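Local coordinates for protein putative cathepsin d (PDB 5N7Q) that probably cleaves peptide bonds as an aspartic endopeptidase of the pepsin-like A1 family and is held here in complex with the inhibitor pepstatin A, at residues Leu259-Val270 with Ser280-Leu288; Leu42-Thr50 with His56-Lys64. All blocks are in the same frame, centred on the assembly; numbering follows the deposited sequence.

Contact 1 (Leu259-Val270 with Ser280-Leu288)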
loop_
_atom_site.group_PDB
_atom_site.type_symbol
_atom_site.label_atom_id
_atom_site.label_comp_id
_atom_site.label_asym_id
_atom_site.label_seq_id
_atom_site.Cartn_x
_atom_site.Cartn_y
_atom_site.Cartn_z
ATOM N N LEU A 259 -17.079 15.624 1.039
ATOM C CA LEU A 259 -16.842 17.034 1.314
ATOM C C LEU A 259 -17.473 17.843 0.198
ATOM O O LEU A 259 -17.492 17.419 -0.958
ATOM C CB LEU A 259 -15.343 17.304 1.387
ATOM C CG LEU A 259 -14.675 16.629 2.592
ATOM C CD1 LEU A 259 -13.183 16.476 2.395
ATOM C CD2 LEU A 259 -14.961 17.378 3.897
ATOM N N ASP A 260 -17.992 19.014 0.535
ATOM C CA ASP A 260 -18.504 19.908 -0.519
ATOM C C ASP A 260 -17.364 20.362 -1.447
ATOM O O ASP A 260 -16.464 21.052 -1.001
ATOM C CB ASP A 260 -19.184 21.116 0.118
ATOM C CG ASP A 260 -19.906 21.987 -0.899
ATOM O OD1 ASP A 260 -19.490 22.070 -2.080
ATOM O OD2 ASP A 260 -20.932 22.572 -0.503
ATOM N N CYS A 261 -17.449 20.020 -2.737
ATOM C CA CYS A 261 -16.389 20.314 -3.683
ATOM C C CYS A 261 -16.148 21.808 -3.886
ATOM O O CYS A 261 -15.077 22.177 -4.377
ATOM C CB CYS A 261 -16.614 19.633 -5.040
ATOM S SG CYS A 261 -16.479 17.828 -5.076
ATOM N N ASP A 262 -17.138 22.636 -3.541
ATOM C CA ASP A 262 -17.002 24.094 -3.620
ATOM C C ASP A 262 -16.390 24.755 -2.393
ATOM O O ASP A 262 -16.135 25.955 -2.421
ATOM C CB ASP A 262 -18.364 24.733 -3.942
ATOM C CG ASP A 262 -18.914 24.302 -5.303
ATOM O OD1 ASP A 262 -18.140 23.777 -6.144
ATOM O OD2 ASP A 262 -20.126 24.504 -5.538
ATOM N N LYS A 263 -16.123 23.987 -1.330
ATOM C CA LYS A 263 -15.671 24.532 -0.064
ATOM C C LYS A 263 -14.289 23.998 0.366
ATOM O O LYS A 263 -13.875 24.215 1.488
ATOM C CB LYS A 263 -16.714 24.214 1.004
ATOM C CG LYS A 263 -18.066 24.841 0.704
ATOM C CD LYS A 263 -19.052 24.630 1.843
ATOM C CE LYS A 263 -20.428 25.218 1.526
ATOM N NZ LYS A 263 -20.426 26.702 1.396
ATOM N N LEU A 264 -13.574 23.369 -0.559
ATOM C CA LEU A 264 -12.316 22.691 -0.235
ATOM C C LEU A 264 -11.228 23.659 0.219
ATOM O O LEU A 264 -10.390 23.299 1.048
ATOM C CB LEU A 264 -11.807 21.904 -1.434
ATOM C CG LEU A 264 -12.755 20.827 -1.982
ATOM C CD1 LEU A 264 -12.101 20.170 -3.176
ATOM C CD2 LEU A 264 -13.206 19.772 -0.985
ATOM N N GLU A 265 -11.237 24.871 -0.320
ATOM C CA GLU A 265 -10.165 25.817 -0.009
ATOM C C GLU A 265 -10.196 26.343 1.430
ATOM O O GLU A 265 -9.213 26.906 1.900
ATOM C CB GLU A 265 -10.157 26.987 -0.979
ATOM C CG GLU A 265 -9.888 26.634 -2.429
ATOM C CD GLU A 265 -8.560 25.914 -2.593
ATOM O OE1 GLU A 265 -7.519 26.421 -2.107
ATOM O OE2 GLU A 265 -8.567 24.824 -3.202
ATOM N N SER A 266 -11.331 26.196 2.112
ATOM C CA SER A 266 -11.434 26.583 3.508
ATOM C C SER A 266 -11.035 25.470 4.489
ATOM O O SER A 266 -11.035 25.695 5.685
ATOM C CB SER A 266 -12.850 27.070 3.814
ATOM O OG SER A 266 -13.100 28.287 3.101
ATOM N N LEU A 267 -10.726 24.269 3.988
ATOM C CA LEU A 267 -10.413 23.129 4.859
ATOM C C LEU A 267 -9.045 23.275 5.524
ATOM O O LEU A 267 -8.102 23.713 4.909
ATOM C CB LEU A 267 -10.445 21.832 4.070
ATOM C CG LEU A 267 -11.779 21.324 3.559
ATOM C CD1 LEU A 267 -11.541 20.264 2.498
ATOM C CD2 LEU A 267 -12.624 20.753 4.667
ATOM N N PRO A 268 -8.952 22.960 6.808
ATOM C CA PRO A 268 -7.674 23.031 7.511
ATOM C C PRO A 268 -6.731 21.860 7.251
ATOM O O PRO A 268 -7.157 20.770 6.859
ATOM C CB PRO A 268 -8.111 23.033 8.981
ATOM C CG PRO A 268 -9.320 22.177 8.975
ATOM C CD PRO A 268 -10.031 22.458 7.682
ATOM N N ASN A 269 -5.449 22.087 7.488
ATOM C CA ASN A 269 -4.477 20.995 7.472
ATOM C C ASN A 269 -4.809 19.984 8.578
ATOM O O ASN A 269 -5.417 20.338 9.608
ATOM C CB ASN A 269 -3.041 21.524 7.629
ATOM C CG ASN A 269 -2.590 22.396 6.451
ATOM O OD1 ASN A 269 -3.251 22.495 5.434
ATOM N ND2 ASN A 269 -1.448 23.076 6.619
ATOM N N VAL A 270 -4.400 18.732 8.366
ATOM C CA VAL A 270 -4.443 17.675 9.380
ATOM C C VAL A 270 -3.020 17.170 9.583
ATOM O O VAL A 270 -2.310 16.918 8.623
ATOM C CB VAL A 270 -5.382 16.536 8.965
ATOM C CG1 VAL A 270 -5.371 15.379 9.940
ATOM C CG2 VAL A 270 -6.820 17.043 8.826
ATOM N N SER A 280 2.376 17.236 8.265
ATOM C CA SER A 280 1.149 17.965 7.898
ATOM C C SER A 280 0.618 17.497 6.543
ATOM O O SER A 280 1.379 17.196 5.624
ATOM C CB SER A 280 1.481 19.460 7.877
ATOM O OG SER A 280 0.317 20.245 7.676
ATOM N N LEU A 281 -0.708 17.430 6.442
ATOM C CA LEU A 281 -1.400 17.164 5.199
ATOM C C LEU A 281 -2.332 18.342 4.929
ATOM O O LEU A 281 -3.173 18.647 5.753
ATOM C CB LEU A 281 -2.236 15.889 5.334
ATOM C CG LEU A 281 -1.437 14.640 5.682
ATOM C CD1 LEU A 281 -2.391 13.520 6.021
ATOM C CD2 LEU A 281 -0.580 14.228 4.497
ATOM N N ARG A 282 -2.168 18.971 3.772
ATOM C CA ARG A 282 -3.098 19.997 3.293
ATOM C C ARG A 282 -4.317 19.328 2.731
ATOM O O ARG A 282 -4.284 18.134 2.368
ATOM C CB ARG A 282 -2.422 20.794 2.179
ATOM C CG ARG A 282 -1.133 21.501 2.593
ATOM C CD ARG A 282 -0.293 21.912 1.376
ATOM N NE ARG A 282 -1.064 22.644 0.391
ATOM C CZ ARG A 282 -0.870 22.668 -0.936
ATOM N NH1 ARG A 282 0.125 22.000 -1.522
ATOM N NH2 ARG A 282 -1.704 23.378 -1.685
ATOM N N SER A 283 -5.404 20.084 2.557
ATOM C CA SER A 283 -6.582 19.518 1.911
ATOM C C SER A 283 -6.244 19.042 0.499
ATOM O O SER A 283 -6.814 18.049 0.023
ATOM C CB SER A 283 -7.750 20.503 1.925
ATOM O OG SER A 283 -7.427 21.620 1.139
ATOM N N LYS A 284 -5.256 19.681 -0.135
ATOM C CA LYS A 284 -4.802 19.212 -1.453
ATOM C C LYS A 284 -4.260 17.779 -1.376
ATOM O O LYS A 284 -4.442 16.988 -2.318
ATOM C CB LYS A 284 -3.761 20.144 -2.079
ATOM C CG LYS A 284 -3.341 19.729 -3.497
ATOM C CD LYS A 284 -2.710 20.909 -4.215
ATOM C CE LYS A 284 -2.363 20.624 -5.671
ATOM N NZ LYS A 284 -1.380 21.627 -6.177
ATOM N N ASP A 285 -3.646 17.437 -0.239
ATOM C CA ASP A 285 -3.123 16.093 0.008
ATOM C C ASP A 285 -4.225 15.089 0.366
ATOM O O ASP A 285 -4.193 13.947 -0.088
ATOM C CB ASP A 285 -2.106 16.098 1.143
ATOM C CG ASP A 285 -0.912 16.997 0.869
ATOM O OD1 ASP A 285 -0.330 16.913 -0.233
ATOM O OD2 ASP A 285 -0.546 17.790 1.772
ATOM N N TYR A 286 -5.227 15.509 1.158
ATOM C CA TYR A 286 -6.156 14.522 1.726
ATOM C C TYR A 286 -7.529 14.414 1.096
ATOM O O TYR A 286 -8.272 13.527 1.435
ATOM C CB TYR A 286 -6.255 14.665 3.247
ATOM C CG TYR A 286 -6.941 15.905 3.784
ATOM C CD1 TYR A 286 -8.313 16.116 3.630
ATOM C CD2 TYR A 286 -6.222 16.854 4.535
ATOM C CE1 TYR A 286 -8.933 17.225 4.185
ATOM C CE2 TYR A 286 -6.852 17.959 5.093
ATOM C CZ TYR A 286 -8.208 18.133 4.896
ATOM O OH TYR A 286 -8.837 19.236 5.458
ATOM N N VAL A 287 -7.856 15.269 0.138
ATOM C CA VAL A 287 -9.124 15.156 -0.599
ATOM C C VAL A 287 -8.879 14.395 -1.883
ATOM O O VAL A 287 -8.016 14.768 -2.665
ATOM C CB VAL A 287 -9.747 16.534 -0.898
ATOM C CG1 VAL A 287 -11.003 16.404 -1.768
ATOM C CG2 VAL A 287 -10.042 17.269 0.396
ATOM N N LEU A 288 -9.644 13.333 -2.083
ATOM C CA LEU A 288 -9.539 12.499 -3.280
ATOM C C LEU A 288 -10.712 12.768 -4.205
ATOM O O LEU A 288 -11.854 12.656 -3.786
ATOM C CB LEU A 288 -9.513 11.019 -2.893
ATOM C CG LEU A 288 -9.329 10.020 -4.058
ATOM C CD1 LEU A 288 -7.929 10.059 -4.616
ATOM C CD2 LEU A 288 -9.685 8.623 -3.581
HETATM O O HOH W 1 -7.848 23.932 2.167
HETATM O O HOH W 2 -5.542 22.680 3.989
#

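Contact 2 (Leu42-Thr50 with His56-Lys64)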
loop_
_atom_site.group_PDB
_atom_site.type_symbol
_atom_site.label_atom_id
_atom_site.label_comp_id
_atom_site.label_asym_id
_atom_site.label_seq_id
_atom_site.Cartn_x
_atom_site.Cartn_y
_atom_site.Cartn_z
ATOM N N LEU A 42 2.550 -13.047 -2.457
ATOM C CA LEU A 42 2.473 -12.792 -3.893
ATOM C C LEU A 42 1.422 -13.715 -4.494
ATOM O O LEU A 42 1.430 -14.923 -4.244
ATOM C CB LEU A 42 3.812 -13.079 -4.561
ATOM C CG LEU A 42 3.890 -13.004 -6.091
ATOM C CD1 LEU A 42 3.513 -11.673 -6.702
ATOM C CD2 LEU A 42 5.297 -13.411 -6.459
ATOM N N TRP A 43 0.523 -13.162 -5.307
ATOM C CA TRP A 43 -0.387 -14.026 -6.087
ATOM C C TRP A 43 -0.729 -13.396 -7.424
ATOM O O TRP A 43 -0.649 -12.185 -7.596
ATOM C CB TRP A 43 -1.663 -14.391 -5.319
ATOM C CG TRP A 43 -2.551 -13.231 -4.974
ATOM C CD1 TRP A 43 -2.547 -12.510 -3.785
ATOM C CD2 TRP A 43 -3.527 -12.615 -5.804
ATOM N NE1 TRP A 43 -3.465 -11.509 -3.848
ATOM C CE2 TRP A 43 -4.055 -11.516 -5.087
ATOM C CE3 TRP A 43 -3.969 -12.841 -7.114
ATOM C CZ2 TRP A 43 -5.068 -10.702 -5.605
ATOM C CZ3 TRP A 43 -4.978 -12.021 -7.629
ATOM C CH2 TRP A 43 -5.491 -10.961 -6.874
ATOM N N LEU A 44 -1.080 -14.266 -8.363
ATOM C CA LEU A 44 -1.434 -13.924 -9.749
ATOM C C LEU A 44 -2.568 -14.828 -10.196
ATOM O O LEU A 44 -2.731 -15.933 -9.652
ATOM C CB LEU A 44 -0.234 -14.112 -10.675
ATOM C CG LEU A 44 0.945 -13.161 -10.438
ATOM C CD1 LEU A 44 2.163 -13.667 -11.153
ATOM C CD2 LEU A 44 0.581 -11.721 -10.792
ATOM N N PRO A 45 -3.352 -14.390 -11.208
ATOM C CA PRO A 45 -4.398 -15.288 -11.732
ATOM C C PRO A 45 -3.796 -16.524 -12.399
ATOM O O PRO A 45 -2.807 -16.416 -13.091
ATOM C CB PRO A 45 -5.103 -14.412 -12.790
ATOM C CG PRO A 45 -4.679 -12.989 -12.469
ATOM C CD PRO A 45 -3.278 -13.147 -11.984
ATOM N N SER A 46 -4.402 -17.687 -12.184
ATOM C CA SER A 46 -3.901 -18.950 -12.764
ATOM C C SER A 46 -4.421 -19.189 -14.187
ATOM O O SER A 46 -5.578 -18.915 -14.458
ATOM C CB SER A 46 -4.403 -20.100 -11.913
ATOM O OG SER A 46 -3.830 -21.312 -12.313
ATOM N N SER A 47 -3.620 -19.800 -15.048
ATOM C CA SER A 47 -4.125 -20.321 -16.327
ATOM C C SER A 47 -5.150 -21.446 -16.130
ATOM O O SER A 47 -5.882 -21.756 -17.058
ATOM C CB SER A 47 -3.004 -20.852 -17.188
ATOM O OG SER A 47 -2.290 -21.888 -16.560
ATOM N N LYS A 48 -5.192 -22.045 -14.941
ATOM C CA LYS A 48 -6.214 -23.064 -14.612
ATOM C C LYS A 48 -7.592 -22.431 -14.335
ATOM O O LYS A 48 -8.566 -23.144 -14.113
ATOM C CB LYS A 48 -5.790 -23.862 -13.383
ATOM C CG LYS A 48 -4.731 -24.933 -13.592
ATOM C CD LYS A 48 -3.457 -24.446 -14.216
ATOM C CE LYS A 48 -2.437 -25.570 -14.390
ATOM N NZ LYS A 48 -1.324 -25.032 -15.209
ATOM N N CYS A 49 -7.662 -21.100 -14.337
ATOM C CA CYS A 49 -8.884 -20.336 -14.036
ATOM C C CYS A 49 -9.422 -19.770 -15.343
ATOM O O CYS A 49 -8.674 -19.165 -16.096
ATOM C CB CYS A 49 -8.512 -19.213 -13.053
ATOM S SG CYS A 49 -9.822 -18.036 -12.708
ATOM N N THR A 50 -10.713 -19.966 -15.605
ATOM C CA THR A 50 -11.357 -19.484 -16.845
ATOM C C THR A 50 -12.574 -18.598 -16.553
ATOM O O THR A 50 -13.455 -18.459 -17.401
ATOM C CB THR A 50 -11.786 -20.676 -17.726
ATOM O OG1 THR A 50 -12.706 -21.497 -16.980
ATOM C CG2 THR A 50 -10.557 -21.487 -18.151
ATOM N N HIS A 56 -9.784 -11.804 -18.428
ATOM C CA HIS A 56 -9.459 -10.397 -18.688
ATOM C C HIS A 56 -8.276 -9.883 -17.889
ATOM O O HIS A 56 -8.099 -8.673 -17.746
ATOM C CB HIS A 56 -10.697 -9.539 -18.482
ATOM C CG HIS A 56 -11.743 -9.821 -19.497
ATOM N ND1 HIS A 56 -12.728 -10.758 -19.303
ATOM C CD2 HIS A 56 -11.892 -9.367 -20.765
ATOM C CE1 HIS A 56 -13.465 -10.845 -20.396
ATOM N NE2 HIS A 56 -12.976 -10.013 -21.293
ATOM N N HIS A 57 -7.447 -10.799 -17.393
ATOM C CA HIS A 57 -6.187 -10.441 -16.747
ATOM C C HIS A 57 -5.092 -11.328 -17.277
ATOM O O HIS A 57 -5.376 -12.315 -17.985
ATOM C CB HIS A 57 -6.308 -10.524 -15.218
ATOM C CG HIS A 57 -7.119 -9.413 -14.641
ATOM N ND1 HIS A 57 -8.494 -9.463 -14.536
ATOM C CD2 HIS A 57 -6.753 -8.183 -14.210
ATOM C CE1 HIS A 57 -8.930 -8.323 -14.037
ATOM N NE2 HIS A 57 -7.896 -7.523 -13.851
ATOM N N HIS A 58 -3.837 -10.969 -17.021
ATOM C CA HIS A 58 -2.728 -11.857 -17.367
ATOM C C HIS A 58 -2.682 -13.051 -16.420
ATOM O O HIS A 58 -2.846 -12.911 -15.204
ATOM C CB HIS A 58 -1.407 -11.114 -17.412
ATOM C CG HIS A 58 -1.460 -9.889 -18.256
ATOM N ND1 HIS A 58 -1.376 -8.626 -17.715
ATOM C CD2 HIS A 58 -1.687 -9.721 -19.578
ATOM C CE1 HIS A 58 -1.510 -7.729 -18.676
ATOM N NE2 HIS A 58 -1.695 -8.369 -19.817
ATOM N N ARG A 59 -2.508 -14.235 -16.997
ATOM C CA ARG A 59 -2.512 -15.494 -16.241
ATOM C C ARG A 59 -1.149 -16.163 -16.257
ATOM O O ARG A 59 -0.389 -16.052 -17.237
ATOM C CB ARG A 59 -3.611 -16.429 -16.769
ATOM C CG ARG A 59 -5.022 -15.875 -16.640
ATOM C CD ARG A 59 -6.092 -16.712 -17.338
ATOM N NE ARG A 59 -5.776 -16.910 -18.744
ATOM C CZ ARG A 59 -5.880 -16.001 -19.721
ATOM N NH1 ARG A 59 -6.317 -14.760 -19.500
ATOM N NH2 ARG A 59 -5.515 -16.342 -20.966
ATOM N N TYR A 60 -0.840 -16.822 -15.155
ATOM C CA TYR A 60 0.401 -17.597 -15.022
ATOM C C TYR A 60 0.131 -19.021 -15.488
ATOM O O TYR A 60 -0.795 -19.662 -14.963
ATOM C CB TYR A 60 0.833 -17.603 -13.578
ATOM C CG TYR A 60 1.983 -18.567 -13.316
ATOM C CD1 TYR A 60 3.222 -18.361 -13.867
ATOM C CD2 TYR A 60 1.808 -19.694 -12.533
ATOM C CE1 TYR A 60 4.273 -19.247 -13.647
ATOM C CE2 TYR A 60 2.847 -20.557 -12.265
ATOM C CZ TYR A 60 4.082 -20.348 -12.827
ATOM O OH TYR A 60 5.108 -21.241 -12.574
ATOM N N ASP A 61 0.942 -19.494 -16.455
ATOM C CA ASP A 61 0.833 -20.870 -16.954
ATOM C C ASP A 61 2.108 -21.639 -16.577
ATOM O O ASP A 61 3.114 -21.546 -17.231
ATOM C CB ASP A 61 0.618 -20.893 -18.458
ATOM C CG ASP A 61 0.319 -22.289 -18.973
ATOM O OD1 ASP A 61 0.544 -23.272 -18.239
ATOM O OD2 ASP A 61 -0.136 -22.408 -20.133
ATOM N N SER A 62 2.027 -22.403 -15.501
ATOM C CA SER A 62 3.156 -23.206 -15.040
ATOM C C SER A 62 3.728 -24.138 -16.105
ATOM O O SER A 62 4.922 -24.412 -16.104
ATOM C CB SER A 62 2.721 -24.023 -13.825
ATOM O OG SER A 62 1.642 -24.877 -14.146
ATOM N N SER A 63 2.856 -24.612 -16.996
ATOM C CA SER A 63 3.257 -25.617 -17.967
ATOM C C SER A 63 4.179 -25.084 -19.041
ATOM O O SER A 63 4.793 -25.876 -19.749
ATOM C CB SER A 63 2.017 -26.264 -18.617
ATOM O OG SER A 63 1.428 -25.437 -19.615
ATOM N N LYS A 64 4.311 -23.764 -19.141
ATOM C CA LYS A 64 5.185 -23.109 -20.112
ATOM C C LYS A 64 6.472 -22.624 -19.467
ATOM O O LYS A 64 7.288 -22.018 -20.135
ATOM C CB LYS A 64 4.455 -21.921 -20.747
ATOM C CG LYS A 64 3.105 -22.248 -21.369
ATOM C CD LYS A 64 3.200 -23.289 -22.470
ATOM C CE LYS A 64 1.845 -23.465 -23.162
ATOM N NZ LYS A 64 1.876 -24.554 -24.181
HETATM O O HOH W 3 -0.508 -22.476 -14.149
#

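Contact 1 (Leu259-Val270 with Ser280-Leu288)
The hydroxyl of Y286 donates to the carbonyl of P268, with OH and O 2.7 Å apart. The donor lies in the carbonyl plane, and P268 O in turn sits at the edge of the ring, near its plane. Y286 CG sits between the backbone N and the carbonyl carbon (chi1 69°), a torsion that turns the ring toward the 267-270 chain. There L267 CB comes within 3.4 Å of Y286 OH, and V270 CG2 approaches CE2 at 3.8 Å. The next residue, V287, spreads its two methyls: CG2 meets L259 CD1 at 3.8 Å and also L267 CD1, while CG1 faces the branches of L264.

V270 and L281 form an antiparallel hydrogen-bonded pair, V270 N to L281 O at 2.9 Å and L281 N to V270 O at 2.8 Å. Next to it, one water accepts from S283 N and lies 2.7 Å from N269 OD1, joining helix 283-286 to the loop. At the N-cap, R282 N donates to D285 OD2. F302 meets the Y286 ring, and the C261-C298 disulfide ties the loop to strand 295-304. Direct bonds and bridging water thus satisfy backbone groups around a small apolar cluster.

Contact 2 (Leu42-Thr50 with His56-Lys64)
The carbonyl oxygen of Y60 is gripped by S47 N, 2.8 Å away, and by a water at 2.9 Å. S47 N stands above the carbonyl plane, 39° out of it. The same water accepts from S62 N and from K48 NZ, tying the lysine end to the backbone of 60-62. K48 reaches this place through a bend at chi2 (56°), after which the chain runs extended; NZ also donates to S62 OG at 3.2 Å, and a long salt bridge leads to D61 OD1. That carboxylate oxygen is held more firmly within its own segment, where S63 OG and S63 N approach it from the same face and the backbone donor completes an Asx turn.

With S47 N to Y60 O, the bond from Y60 N to P45 O (2.9 Å, nearly along the C=O axis) makes the single, parallel-type bridge of S46 with Y60. Beside it the H58 carbonyl, buried without a polar partner, points its oxygen at the proline ring, 3.3 Å from both P45 CG and CD, and CG reaches H57 CB. The aliphatic part of R59 follows the S46-C49 type I turn, CD lying 3.7 Å from S46 O, while NH1 bonds to C54 O. S46 OG accepts from K48 N in an ST turn and has E107 as a second partner.

After helix 52-55 the chain comes back to run alongside 45-47 in the same direction, with the C49-C54 disulfide cross-linking the connection. Y60 extends to D91 and packs on I24 of strand 17-24, and S46 pairs with A108 of strand 103-112.

Contact 2 comes first along the chain and closes before contact 1 opens. Their centres are about 41 Å apart and their nearest atoms about 19 Å, on opposite sides of the chain's centre. Contact 2 belongs to the N-terminal half, its strand 42-45 pairing with strands 103-112 and 123-126; contact 1 belongs to the C-terminal half, where it takes in the ends of strands 270-274, 277-281 and 287-292 and packs on 295-304. They share no strand pairing, in keeping with the bilobal pepsin fold, in which each lobe supplies one aspartate, here predicted as D36 and D227. Both pin a loop close to a disulfide, and both lie away from these predicted catalytic residues.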